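Side-chain contacts in oligopeptide ABC transporter, periplasmic oligopeptide-binding protein, putative (Thermotoga maritima MSB8, PDB 5IPW), which probably binds oligopeptides in the periplasm and hands them to an ABC transporter for uptake: residues R64-G69 against E286-K291; W74-L79 against N228-N233; I80-A85 against P259-V264; D143-S148 against L223-N228. One frame throughout, in Å; residues are numbered along the deposited sequence.

Contact 1. Residues R64-G69 against E286-K291; sequences RRVWKG and EVILLK
V66 of the edge strand 62-67 packs against I288 and K291 of helix 285-293, a helix laid against one face of a four-stranded mixed sheet. The strand alternates. V66 points toward the helix. W67 points the other way, and with R65 it reaches helix 73-80 on the other side. The two methyls of V66 have separate partners. V66 CG2 meets I288 CG1 at 3.9 Å. V66 CG1 meets K291 CD at 4.0 Å. V66 therefore sits between two side chains one helical turn apart. The first bond of the I288 side chain does not point at the strand, but the chain runs on nearly straight past CG1 (chi2 167°). This carries CD1 beyond the valine to K68, whose CE lies 4.0 Å from I288 CD1. These two side chains meet at about a right angle. K68 is extended beyond CG, which takes its NZ past the isoleucine to a salt bridge with D285 at the start of the same helix. K291 behaves differently. It lends its aliphatic middle to V66 and bends at chi3 (100°), and its NZ makes long, weak ion pairs with E296 and E280. No hydrogen bond joins the two segments, so the contact itself is apolar, with a charged pair at its K68 end. Strand 276-281, which runs parallel beside strand 62-67, leads through a short connection into this helix. The result is the helix-on-sheet packing of an alpha/beta lobe.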
# COMPACT_ATOMS: atom_id res chain seq x y z
N ARG A 64 -22.82 -4.40 -8.81
CA ARG A 64 -23.01 -2.99 -9.16
C ARG A 64 -22.07 -2.10 -8.38
O ARG A 64 -22.08 -2.10 -7.15
CB ARG A 64 -24.45 -2.56 -8.88
CG ARG A 64 -25.48 -3.36 -9.67
CD ARG A 64 -26.89 -3.07 -9.18
NE ARG A 64 -27.07 -3.51 -7.80
CZ ARG A 64 -28.05 -3.13 -7.00
NH1 ARG A 64 -29.00 -2.29 -7.41
NH2 ARG A 64 -28.09 -3.60 -5.76
N ARG A 65 -21.27 -1.33 -9.11
CA ARG A 65 -20.44 -0.29 -8.53
C ARG A 65 -20.63 1.01 -9.30
O ARG A 65 -21.39 1.07 -10.28
CB ARG A 65 -18.96 -0.68 -8.60
CG ARG A 65 -18.59 -2.02 -8.00
CD ARG A 65 -17.08 -2.25 -8.10
NE ARG A 65 -16.42 -2.12 -6.81
CZ ARG A 65 -15.37 -1.35 -6.53
NH1 ARG A 65 -14.80 -0.59 -7.45
NH2 ARG A 65 -14.86 -1.35 -5.30
N VAL A 66 -19.92 2.05 -8.87
CA VAL A 66 -19.90 3.32 -9.59
C VAL A 66 -18.46 3.83 -9.71
O VAL A 66 -17.66 3.66 -8.80
CB VAL A 66 -20.77 4.39 -8.88
CG1 VAL A 66 -22.23 3.96 -8.85
CG2 VAL A 66 -20.29 4.67 -7.47
N TRP A 67 -18.15 4.45 -10.85
CA TRP A 67 -16.84 5.10 -11.04
C TRP A 67 -16.93 6.45 -11.77
O TRP A 67 -17.98 6.82 -12.32
CB TRP A 67 -15.88 4.15 -11.75
CG TRP A 67 -16.05 4.03 -13.24
CD1 TRP A 67 -17.21 4.14 -13.96
CD2 TRP A 67 -15.02 3.74 -14.19
NE1 TRP A 67 -16.96 3.94 -15.30
CE2 TRP A 67 -15.62 3.70 -15.47
CE3 TRP A 67 -13.64 3.51 -14.09
CZ2 TRP A 67 -14.89 3.44 -16.63
CZ3 TRP A 67 -12.92 3.25 -15.24
CH2 TRP A 67 -13.55 3.22 -16.50
N LYS A 68 -15.80 7.15 -11.79
CA LYS A 68 -15.68 8.47 -12.43
C LYS A 68 -15.12 8.41 -13.86
O LYS A 68 -14.43 9.33 -14.30
CB LYS A 68 -14.81 9.36 -11.55
CG LYS A 68 -15.45 9.69 -10.21
CD LYS A 68 -14.51 10.46 -9.30
CE LYS A 68 -15.22 10.91 -8.04
NZ LYS A 68 -14.27 11.47 -7.06
N GLY A 69 -15.43 7.33 -14.58
CA GLY A 69 -14.97 7.13 -15.96
C GLY A 69 -13.49 6.79 -16.08
O GLY A 69 -12.81 6.58 -15.06
N GLU A 286 -21.14 13.22 -4.76
CA GLU A 286 -22.49 13.30 -4.20
C GLU A 286 -23.44 12.29 -4.83
O GLU A 286 -24.29 11.75 -4.14
CB GLU A 286 -23.05 14.73 -4.31
CG GLU A 286 -22.40 15.73 -3.34
CD GLU A 286 -21.01 16.17 -3.76
OE1 GLU A 286 -20.73 16.25 -4.98
OE2 GLU A 286 -20.18 16.45 -2.86
N VAL A 287 -23.29 12.03 -6.12
CA VAL A 287 -24.04 10.93 -6.74
C VAL A 287 -23.60 9.58 -6.14
O VAL A 287 -24.41 8.66 -6.00
CB VAL A 287 -23.85 10.90 -8.28
CG1 VAL A 287 -24.65 9.77 -8.91
CG2 VAL A 287 -24.27 12.23 -8.89
N ILE A 288 -22.33 9.47 -5.78
CA ILE A 288 -21.80 8.24 -5.17
C ILE A 288 -22.46 7.98 -3.82
O ILE A 288 -22.88 6.86 -3.52
CB ILE A 288 -20.26 8.30 -5.01
CG1 ILE A 288 -19.59 8.30 -6.38
CG2 ILE A 288 -19.75 7.13 -4.17
CD1 ILE A 288 -18.11 8.66 -6.36
N LEU A 289 -22.57 9.03 -3.01
CA LEU A 289 -23.09 8.88 -1.67
C LEU A 289 -24.58 8.55 -1.68
O LEU A 289 -25.04 7.74 -0.88
CB LEU A 289 -22.81 10.14 -0.86
CG LEU A 289 -22.99 10.07 0.65
CD1 LEU A 289 -22.57 8.73 1.25
CD2 LEU A 289 -22.20 11.20 1.30
N LEU A 290 -25.33 9.16 -2.59
CA LEU A 290 -26.76 8.90 -2.66
C LEU A 290 -27.08 7.49 -3.10
O LEU A 290 -28.07 6.91 -2.66
CB LEU A 290 -27.44 9.90 -3.59
CG LEU A 290 -27.52 11.34 -3.06
CD1 LEU A 290 -28.10 12.24 -4.14
CD2 LEU A 290 -28.36 11.42 -1.79
N LYS A 291 -26.26 6.94 -3.99
CA LYS A 291 -26.48 5.59 -4.50
C LYS A 291 -26.05 4.56 -3.47
O LYS A 291 -26.70 3.52 -3.32
CB LYS A 291 -25.73 5.40 -5.82
CG LYS A 291 -26.23 6.32 -6.92
CD LYS A 291 -25.55 6.05 -8.25
CE LYS A 291 -26.42 5.21 -9.17
NZ LYS A 291 -27.40 6.06 -9.92

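Contact 2. Residues W74-L79 against N228-N233; sequences WGISKL and NDFLEN
F230 and L231 pack against I76 and S77 of helix 73-80 from a loop that is shaped by an Asx turn at D229. The apolar contacts come first. The F230 ring reaches the helix with its far end. F230 CZ lies 3.6 Å from S77 CB, which approaches obliquely. I76 CG2 stands at the ring edge, near the ring plane, 4.1 Å from F230 CE1. The ring gets there because F230 CG is placed between its own backbone N and carbonyl carbon (chi1 82°). L231 takes the other branch of I76: L231 CD1 lies 4.0 Å from I76 CG1, and the two side chains meet at about a right angle. L231 CB also rests over the centre of one face of the F230 ring, 4.1 Å above it, so the two loop residues pack on each other as well as on the helix. An alanine at F230 would probably leave a gap beside S77 CB and I76 CG2 and take away the support under L231 CB. W67 of strand 62-67 touches both I76 and L231 and continues this core toward the sheet. The polar contacts shape the loop. R73 of the same helix forms a salt bridge with D229 OD1, adding a charged link to the apolar one. The same oxygen accepts two backbone bonds. L231 N meets D229 OD1 at 2.9 Å, nearly along the C-O axis but bent at the hydrogen (136°). E232 N meets D229 OD1 at 2.9 Å from above the carboxylate plane, with a straighter N-H angle of 160°.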
# COMPACT_ATOMS: atom_id res chain seq x y z
N TRP A 74 -7.47 3.08 -11.97
CA TRP A 74 -6.83 2.22 -10.97
C TRP A 74 -7.78 1.56 -9.99
O TRP A 74 -7.41 0.61 -9.30
CB TRP A 74 -5.75 2.98 -10.22
CG TRP A 74 -4.73 3.49 -11.16
CD1 TRP A 74 -4.54 4.78 -11.54
CD2 TRP A 74 -3.80 2.70 -11.91
NE1 TRP A 74 -3.52 4.86 -12.45
CE2 TRP A 74 -3.05 3.60 -12.71
CE3 TRP A 74 -3.51 1.33 -11.98
CZ2 TRP A 74 -2.03 3.17 -13.56
CZ3 TRP A 74 -2.50 0.91 -12.83
CH2 TRP A 74 -1.77 1.82 -13.60
N GLY A 75 -9.00 2.07 -9.91
CA GLY A 75 -10.04 1.40 -9.15
C GLY A 75 -10.43 0.08 -9.77
O GLY A 75 -10.70 -0.89 -9.07
N ILE A 76 -10.46 0.05 -11.10
CA ILE A 76 -10.75 -1.18 -11.82
C ILE A 76 -9.54 -2.10 -11.69
O ILE A 76 -9.68 -3.26 -11.35
CB ILE A 76 -11.01 -0.93 -13.32
CG1 ILE A 76 -12.15 0.06 -13.54
CG2 ILE A 76 -11.30 -2.24 -14.04
CD1 ILE A 76 -13.50 -0.37 -12.99
N SER A 77 -8.35 -1.56 -11.95
CA SER A 77 -7.12 -2.35 -11.84
C SER A 77 -7.03 -3.10 -10.51
O SER A 77 -6.69 -4.27 -10.49
CB SER A 77 -5.88 -1.47 -11.98
OG SER A 77 -4.71 -2.26 -11.81
N LYS A 78 -7.36 -2.42 -9.41
CA LYS A 78 -7.27 -3.01 -8.09
C LYS A 78 -8.36 -4.04 -7.77
O LYS A 78 -8.26 -4.73 -6.76
CB LYS A 78 -7.24 -1.91 -7.03
CG LYS A 78 -5.93 -1.15 -7.05
CD LYS A 78 -5.99 0.10 -6.20
CE LYS A 78 -4.62 0.75 -6.08
NZ LYS A 78 -4.69 2.12 -5.51
N LEU A 79 -9.38 -4.15 -8.61
CA LEU A 79 -10.31 -5.28 -8.56
C LEU A 79 -9.77 -6.48 -9.31
O LEU A 79 -10.08 -7.62 -8.97
CB LEU A 79 -11.66 -4.92 -9.19
CG LEU A 79 -12.48 -3.85 -8.49
CD1 LEU A 79 -13.84 -3.75 -9.16
CD2 LEU A 79 -12.63 -4.15 -7.01
N ASN A 228 -2.21 -2.64 -25.50
CA ASN A 228 -1.87 -3.23 -24.21
C ASN A 228 -2.56 -2.49 -23.07
O ASN A 228 -2.07 -2.48 -21.95
CB ASN A 228 -0.34 -3.24 -24.01
CG ASN A 228 0.09 -4.12 -22.84
OD1 ASN A 228 -0.51 -5.16 -22.57
ND2 ASN A 228 1.14 -3.70 -22.14
N ASP A 229 -3.72 -1.89 -23.36
CA ASP A 229 -4.49 -1.13 -22.38
C ASP A 229 -5.59 -2.02 -21.81
O ASP A 229 -6.58 -2.30 -22.49
CB ASP A 229 -5.11 0.10 -23.07
CG ASP A 229 -5.75 1.06 -22.09
OD1 ASP A 229 -6.44 0.61 -21.15
OD2 ASP A 229 -5.59 2.28 -22.25
N PHE A 230 -5.42 -2.44 -20.56
CA PHE A 230 -6.35 -3.37 -19.91
C PHE A 230 -7.77 -2.81 -19.75
O PHE A 230 -8.72 -3.56 -19.63
CB PHE A 230 -5.84 -3.80 -18.54
CG PHE A 230 -6.13 -2.80 -17.46
CD1 PHE A 230 -7.31 -2.87 -16.74
CD2 PHE A 230 -5.23 -1.79 -17.17
CE1 PHE A 230 -7.59 -1.96 -15.73
CE2 PHE A 230 -5.50 -0.86 -16.17
CZ PHE A 230 -6.69 -0.95 -15.45
N LEU A 231 -7.88 -1.49 -19.71
CA LEU A 231 -9.14 -0.80 -19.48
C LEU A 231 -9.88 -0.58 -20.79
O LEU A 231 -11.07 -0.84 -20.88
CB LEU A 231 -8.84 0.55 -18.82
CG LEU A 231 -9.99 1.44 -18.33
CD1 LEU A 231 -10.68 0.82 -17.13
CD2 LEU A 231 -9.45 2.81 -17.96
N GLU A 232 -9.15 -0.12 -21.81
CA GLU A 232 -9.74 0.31 -23.08
C GLU A 232 -9.92 -0.83 -24.07
O GLU A 232 -10.92 -0.89 -24.79
CB GLU A 232 -8.86 1.39 -23.74
CG GLU A 232 -8.59 2.64 -22.91
CD GLU A 232 -9.72 3.66 -22.95
OE1 GLU A 232 -9.61 4.68 -22.22
OE2 GLU A 232 -10.70 3.46 -23.70
N ASN A 233 -8.94 -1.75 -24.13
CA ASN A 233 -8.92 -2.76 -25.18
C ASN A 233 -9.63 -4.07 -24.82
O ASN A 233 -9.06 -4.99 -24.23
CB ASN A 233 -7.49 -3.05 -25.62
CG ASN A 233 -7.43 -3.98 -26.81
OD1 ASN A 233 -8.45 -4.24 -27.45
ND2 ASN A 233 -6.25 -4.50 -27.11

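Contact 3. Residues I80-A85 against P259-V264; sequences IEVKLA and PYFWAV
F261 is the first residue of 259-264 to reach V82, and W262 follows directly. The side chain of F261 leaves the backbone with CG anti to N (chi1 -164°), and the far part of its ring comes near the other segment. V82 CG1 lies at the ring edge, near its plane, 4.2 Å from F261 CE1. W262 makes the closer contact. W262 CZ2 is 3.7 Å from V82 CG1 and 3.8 Å from V82 CB. The valine thus stands at the six-membered end of the indole, with CB in the plane of the ring. The two aromatic residues also touch each other: F261 CE1 lies 3.4 Å above one face of the indole, offset toward its rim. V82 CG1 is therefore shared between two ring edges. The polar corner of W262 is used as well, since NE1 donates to L239 O. This bond helps to fix how the indole is turned. On the first segment the backbone at V82 is extended, so its neighbour K83 points away from the rings. K83 NZ forms a salt bridge with E81 OE1 at 2.9 Å, which also pairs with R619. After W262 the chain enters strand 263-265, and both W262 and V264 bond to the backbone of L48. The backbone of K83 in turn bonds to that of L98, whose side chain W262 touches. The contact is thus a buried apolar junction between two sheets. The loop before strand 85-87 of the antiparallel sheet meets the residues just ahead of strand 263-265, which pairs in parallel with strand 48-51.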
# COMPACT_ATOMS: atom_id res chain seq x y z
N ILE A 80 -8.97 -6.20 -10.32
CA ILE A 80 -8.76 -7.08 -11.45
C ILE A 80 -7.35 -7.70 -11.46
O ILE A 80 -7.09 -8.65 -12.18
CB ILE A 80 -9.06 -6.26 -12.74
CG1 ILE A 80 -10.17 -6.92 -13.52
CG2 ILE A 80 -7.83 -5.94 -13.59
CD1 ILE A 80 -11.50 -6.72 -12.84
N GLU A 81 -6.48 -7.17 -10.61
CA GLU A 81 -5.06 -7.50 -10.64
C GLU A 81 -4.76 -8.91 -10.19
O GLU A 81 -5.41 -9.45 -9.30
CB GLU A 81 -4.27 -6.51 -9.79
CG GLU A 81 -3.79 -5.28 -10.55
CD GLU A 81 -3.36 -4.16 -9.64
OE1 GLU A 81 -2.71 -4.42 -8.60
OE2 GLU A 81 -3.69 -3.00 -9.97
N VAL A 82 -3.75 -9.49 -10.82
CA VAL A 82 -3.25 -10.80 -10.44
C VAL A 82 -1.73 -10.76 -10.33
O VAL A 82 -1.06 -10.01 -11.04
CB VAL A 82 -3.69 -11.92 -11.42
CG1 VAL A 82 -5.20 -12.08 -11.39
CG2 VAL A 82 -3.21 -11.63 -12.84
N LYS A 83 -1.20 -11.57 -9.42
CA LYS A 83 0.21 -11.55 -9.07
C LYS A 83 0.77 -12.96 -9.18
O LYS A 83 0.02 -13.93 -9.12
CB LYS A 83 0.39 -11.03 -7.64
CG LYS A 83 -0.43 -9.79 -7.32
CD LYS A 83 0.04 -8.58 -8.12
CE LYS A 83 -0.83 -7.37 -7.88
NZ LYS A 83 -0.49 -6.26 -8.82
N LEU A 84 2.09 -13.07 -9.34
CA LEU A 84 2.75 -14.37 -9.25
C LEU A 84 2.54 -14.89 -7.85
O LEU A 84 2.27 -16.06 -7.63
CB LEU A 84 4.25 -14.25 -9.53
CG LEU A 84 4.62 -13.97 -10.99
CD1 LEU A 84 6.12 -13.78 -11.13
CD2 LEU A 84 4.16 -15.11 -11.89
N ALA A 85 2.66 -13.98 -6.89
CA ALA A 85 2.35 -14.29 -5.52
C ALA A 85 1.71 -13.07 -4.89
O ALA A 85 2.21 -11.95 -5.04
CB ALA A 85 3.62 -14.68 -4.77
N PRO A 259 -13.42 -16.86 -18.64
CA PRO A 259 -13.78 -18.28 -18.59
C PRO A 259 -12.58 -19.21 -18.44
O PRO A 259 -12.77 -20.39 -18.16
CB PRO A 259 -14.49 -18.50 -19.93
CG PRO A 259 -13.85 -17.52 -20.85
CD PRO A 259 -13.53 -16.32 -20.01
N TYR A 260 -11.37 -18.68 -18.60
CA TYR A 260 -10.13 -19.44 -18.41
C TYR A 260 -9.43 -19.11 -17.10
O TYR A 260 -8.24 -19.40 -16.93
CB TYR A 260 -9.18 -19.19 -19.58
CG TYR A 260 -9.69 -19.81 -20.85
CD1 TYR A 260 -9.46 -21.15 -21.11
CD2 TYR A 260 -10.42 -19.07 -21.78
CE1 TYR A 260 -9.93 -21.75 -22.27
CE2 TYR A 260 -10.90 -19.65 -22.93
CZ TYR A 260 -10.65 -21.01 -23.17
OH TYR A 260 -11.11 -21.64 -24.31
N PHE A 261 -10.15 -18.50 -16.15
CA PHE A 261 -9.53 -18.15 -14.87
C PHE A 261 -9.05 -19.42 -14.16
O PHE A 261 -9.72 -20.46 -14.21
CB PHE A 261 -10.46 -17.34 -13.97
CG PHE A 261 -9.74 -16.65 -12.85
CD1 PHE A 261 -8.73 -15.75 -13.11
CD2 PHE A 261 -10.03 -16.94 -11.53
CE1 PHE A 261 -8.03 -15.13 -12.09
CE2 PHE A 261 -9.35 -16.32 -10.50
CZ PHE A 261 -8.35 -15.41 -10.77
N TRP A 262 -7.92 -19.28 -13.47
CA TRP A 262 -7.04 -20.41 -13.13
C TRP A 262 -7.03 -20.72 -11.64
O TRP A 262 -6.16 -21.45 -11.18
CB TRP A 262 -5.60 -20.09 -13.58
CG TRP A 262 -5.30 -18.65 -13.41
CD1 TRP A 262 -5.46 -17.67 -14.34
CD2 TRP A 262 -4.85 -18.01 -12.22
NE1 TRP A 262 -5.12 -16.45 -13.80
CE2 TRP A 262 -4.74 -16.63 -12.50
CE3 TRP A 262 -4.52 -18.46 -10.94
CZ2 TRP A 262 -4.32 -15.70 -11.55
CZ3 TRP A 262 -4.09 -17.53 -10.00
CH2 TRP A 262 -4.00 -16.17 -10.31
N ALA A 263 -7.99 -20.17 -10.90
CA ALA A 263 -8.09 -20.48 -9.48
C ALA A 263 -9.46 -21.05 -9.20
O ALA A 263 -10.42 -20.73 -9.88
CB ALA A 263 -7.87 -19.24 -8.64
N VAL A 264 -9.53 -21.89 -8.18
CA VAL A 264 -10.78 -22.47 -7.72
C VAL A 264 -10.94 -22.35 -6.21
O VAL A 264 -10.02 -21.97 -5.49
CB VAL A 264 -10.90 -23.96 -8.11
CG1 VAL A 264 -10.75 -24.15 -9.61
CG2 VAL A 264 -9.86 -24.80 -7.37

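Contact 4. Residues D143-S148 against L223-N228; sequences DDITPS and LFNDKN
I145 lays its terminal methyl on F224 and its branch methyl on N225. The longer arm does the work at the ring. I145 CG1 stands anti to its carbonyl carbon, and the chain runs on extended (chi2 163°), which carries CD1 out over one face of the phenyl group. The methyl I145 CD1 is 4.0 Å from the centroid of the F224 ring and only 14° off the ring normal, a CH-pi contact. It is somewhat offset toward the rim, with I145 CD1 at 3.9 Å from both F224 CD1 and F224 CE1. With CG anti to the backbone N (chi1 -171°), the F224 ring extends toward the loop; chi2, near a right angle, decides which way its faces look. The two side chains meet at about a right angle. Segment 223-228 covers the end of helix 220-227 and the first residue after it. Segment 143-148 belongs to the loop that joins helix 129-140 to helix 151-154. The contact thus rests a loop on the end of a helix. I139 of helix 129-140 touches both I145 and F224, so the helix before the loop takes part in the same apolar cluster. W220, one turn before F224, also touches I145. N225 plays a smaller part. Its first bond does not aim at the loop, but the amide end comes nearer. N225 OD1 lies 3.8 Å from I145 CG2, which is packing against a methyl and not a hydrogen bond. That oxygen also lies in the plane of the F224 ring, at its edge. T146 OG1 bonds to I139 O, and I145 N bonds to the side chain of N142.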
# COMPACT_ATOMS: atom_id res chain seq x y z
N ASP A 143 12.91 1.07 -24.34
CA ASP A 143 13.03 2.52 -24.07
C ASP A 143 11.93 3.36 -24.71
O ASP A 143 11.53 4.38 -24.15
CB ASP A 143 14.41 3.03 -24.51
CG ASP A 143 15.56 2.24 -23.90
OD1 ASP A 143 15.32 1.38 -23.01
OD2 ASP A 143 16.72 2.47 -24.31
N ASP A 144 11.43 2.94 -25.87
CA ASP A 144 10.34 3.65 -26.53
C ASP A 144 9.04 3.50 -25.74
O ASP A 144 8.38 4.50 -25.41
CB ASP A 144 10.13 3.11 -27.95
CG ASP A 144 11.31 3.37 -28.85
OD1 ASP A 144 11.54 4.55 -29.18
OD2 ASP A 144 12.00 2.40 -29.23
N ILE A 145 8.68 2.26 -25.46
CA ILE A 145 7.45 1.95 -24.73
C ILE A 145 7.53 2.47 -23.30
O ILE A 145 6.59 3.12 -22.82
CB ILE A 145 7.17 0.43 -24.71
CG1 ILE A 145 6.82 -0.06 -26.12
CG2 ILE A 145 6.03 0.09 -23.76
CD1 ILE A 145 6.93 -1.56 -26.30
N THR A 146 8.64 2.18 -22.64
CA THR A 146 8.85 2.56 -21.25
C THR A 146 10.12 3.42 -21.10
O THR A 146 11.20 2.87 -20.84
CB THR A 146 8.96 1.31 -20.36
OG1 THR A 146 7.86 0.44 -20.65
CG2 THR A 146 8.94 1.67 -18.88
N PRO A 147 10.00 4.75 -21.27
CA PRO A 147 11.19 5.61 -21.17
C PRO A 147 11.77 5.68 -19.75
O PRO A 147 12.99 5.74 -19.59
CB PRO A 147 10.68 7.00 -21.62
CG PRO A 147 9.32 6.79 -22.19
CD PRO A 147 8.78 5.53 -21.57
N SER A 148 10.90 5.68 -18.74
CA SER A 148 11.33 5.70 -17.35
C SER A 148 11.21 4.31 -16.73
O SER A 148 10.12 3.76 -16.61
CB SER A 148 10.49 6.70 -16.54
OG SER A 148 11.07 6.93 -15.27
N LEU A 223 0.08 2.97 -30.68
CA LEU A 223 -0.68 1.78 -31.05
C LEU A 223 -0.45 0.67 -30.03
O LEU A 223 -1.40 0.02 -29.60
CB LEU A 223 -0.29 1.30 -32.45
CG LEU A 223 -0.98 0.03 -32.98
CD1 LEU A 223 -2.50 0.17 -33.00
CD2 LEU A 223 -0.46 -0.33 -34.36
N PHE A 224 0.80 0.47 -29.62
CA PHE A 224 1.11 -0.59 -28.68
C PHE A 224 0.42 -0.39 -27.34
O PHE A 224 -0.20 -1.31 -26.82
CB PHE A 224 2.62 -0.73 -28.46
CG PHE A 224 2.99 -1.94 -27.66
CD1 PHE A 224 3.03 -1.89 -26.27
CD2 PHE A 224 3.28 -3.14 -28.30
CE1 PHE A 224 3.36 -3.02 -25.53
CE2 PHE A 224 3.62 -4.27 -27.56
CZ PHE A 224 3.66 -4.20 -26.18
N ASN A 225 0.54 0.82 -26.79
CA ASN A 225 -0.07 1.13 -25.50
C ASN A 225 -1.59 1.09 -25.53
O ASN A 225 -2.22 0.77 -24.52
CB ASN A 225 0.41 2.50 -24.99
CG ASN A 225 1.91 2.53 -24.70
OD1 ASN A 225 2.51 1.53 -24.30
ND2 ASN A 225 2.51 3.69 -24.90
N ASP A 226 -2.19 1.41 -26.68
CA ASP A 226 -3.64 1.29 -26.85
C ASP A 226 -4.07 -0.16 -26.86
O ASP A 226 -5.13 -0.51 -26.33
CB ASP A 226 -4.12 1.93 -28.17
CG ASP A 226 -4.63 3.35 -27.97
OD1 ASP A 226 -4.09 4.08 -27.12
OD2 ASP A 226 -5.58 3.72 -28.70
N LYS A 227 -3.25 -0.99 -27.49
CA LYS A 227 -3.50 -2.41 -27.55
C LYS A 227 -3.23 -3.10 -26.22
O LYS A 227 -3.94 -4.02 -25.84
CB LYS A 227 -2.66 -3.04 -28.67
CG LYS A 227 -3.07 -2.58 -30.05
CD LYS A 227 -4.50 -2.98 -30.39
CE LYS A 227 -4.92 -2.45 -31.74
NZ LYS A 227 -6.39 -2.62 -31.93
N ASN A 228 -2.21 -2.64 -25.50
CA ASN A 228 -1.87 -3.23 -24.21
C ASN A 228 -2.56 -2.49 -23.07
O ASN A 228 -2.07 -2.48 -21.95
CB ASN A 228 -0.34 -3.24 -24.01
CG ASN A 228 0.09 -4.12 -22.84
OD1 ASN A 228 -0.51 -5.16 -22.57
ND2 ASN A 228 1.14 -3.70 -22.14

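In the fold
All eight segments fall between residues 64 and 291, in the first half of the chain. Contact 1 spans the longest interval, and the other three lie within it. Contacts 1 and 2 have centres 18 Å apart and touch through W67; strand 62-67 and helix 73-80 follow each other. Contact 3 continues directly from that helix, its centre 15 Å from that of contact 2, and their segments alternate along the chain. The centre of contact 4 also lies 15 Å from that of contact 2. They share N228, and N233 ND2 probably bonds to K227 O. Contacts 1 and 4 are farthest apart, 31 Å between centres. Together the four contacts tie sheets, helices and loops into what is probably one lobe.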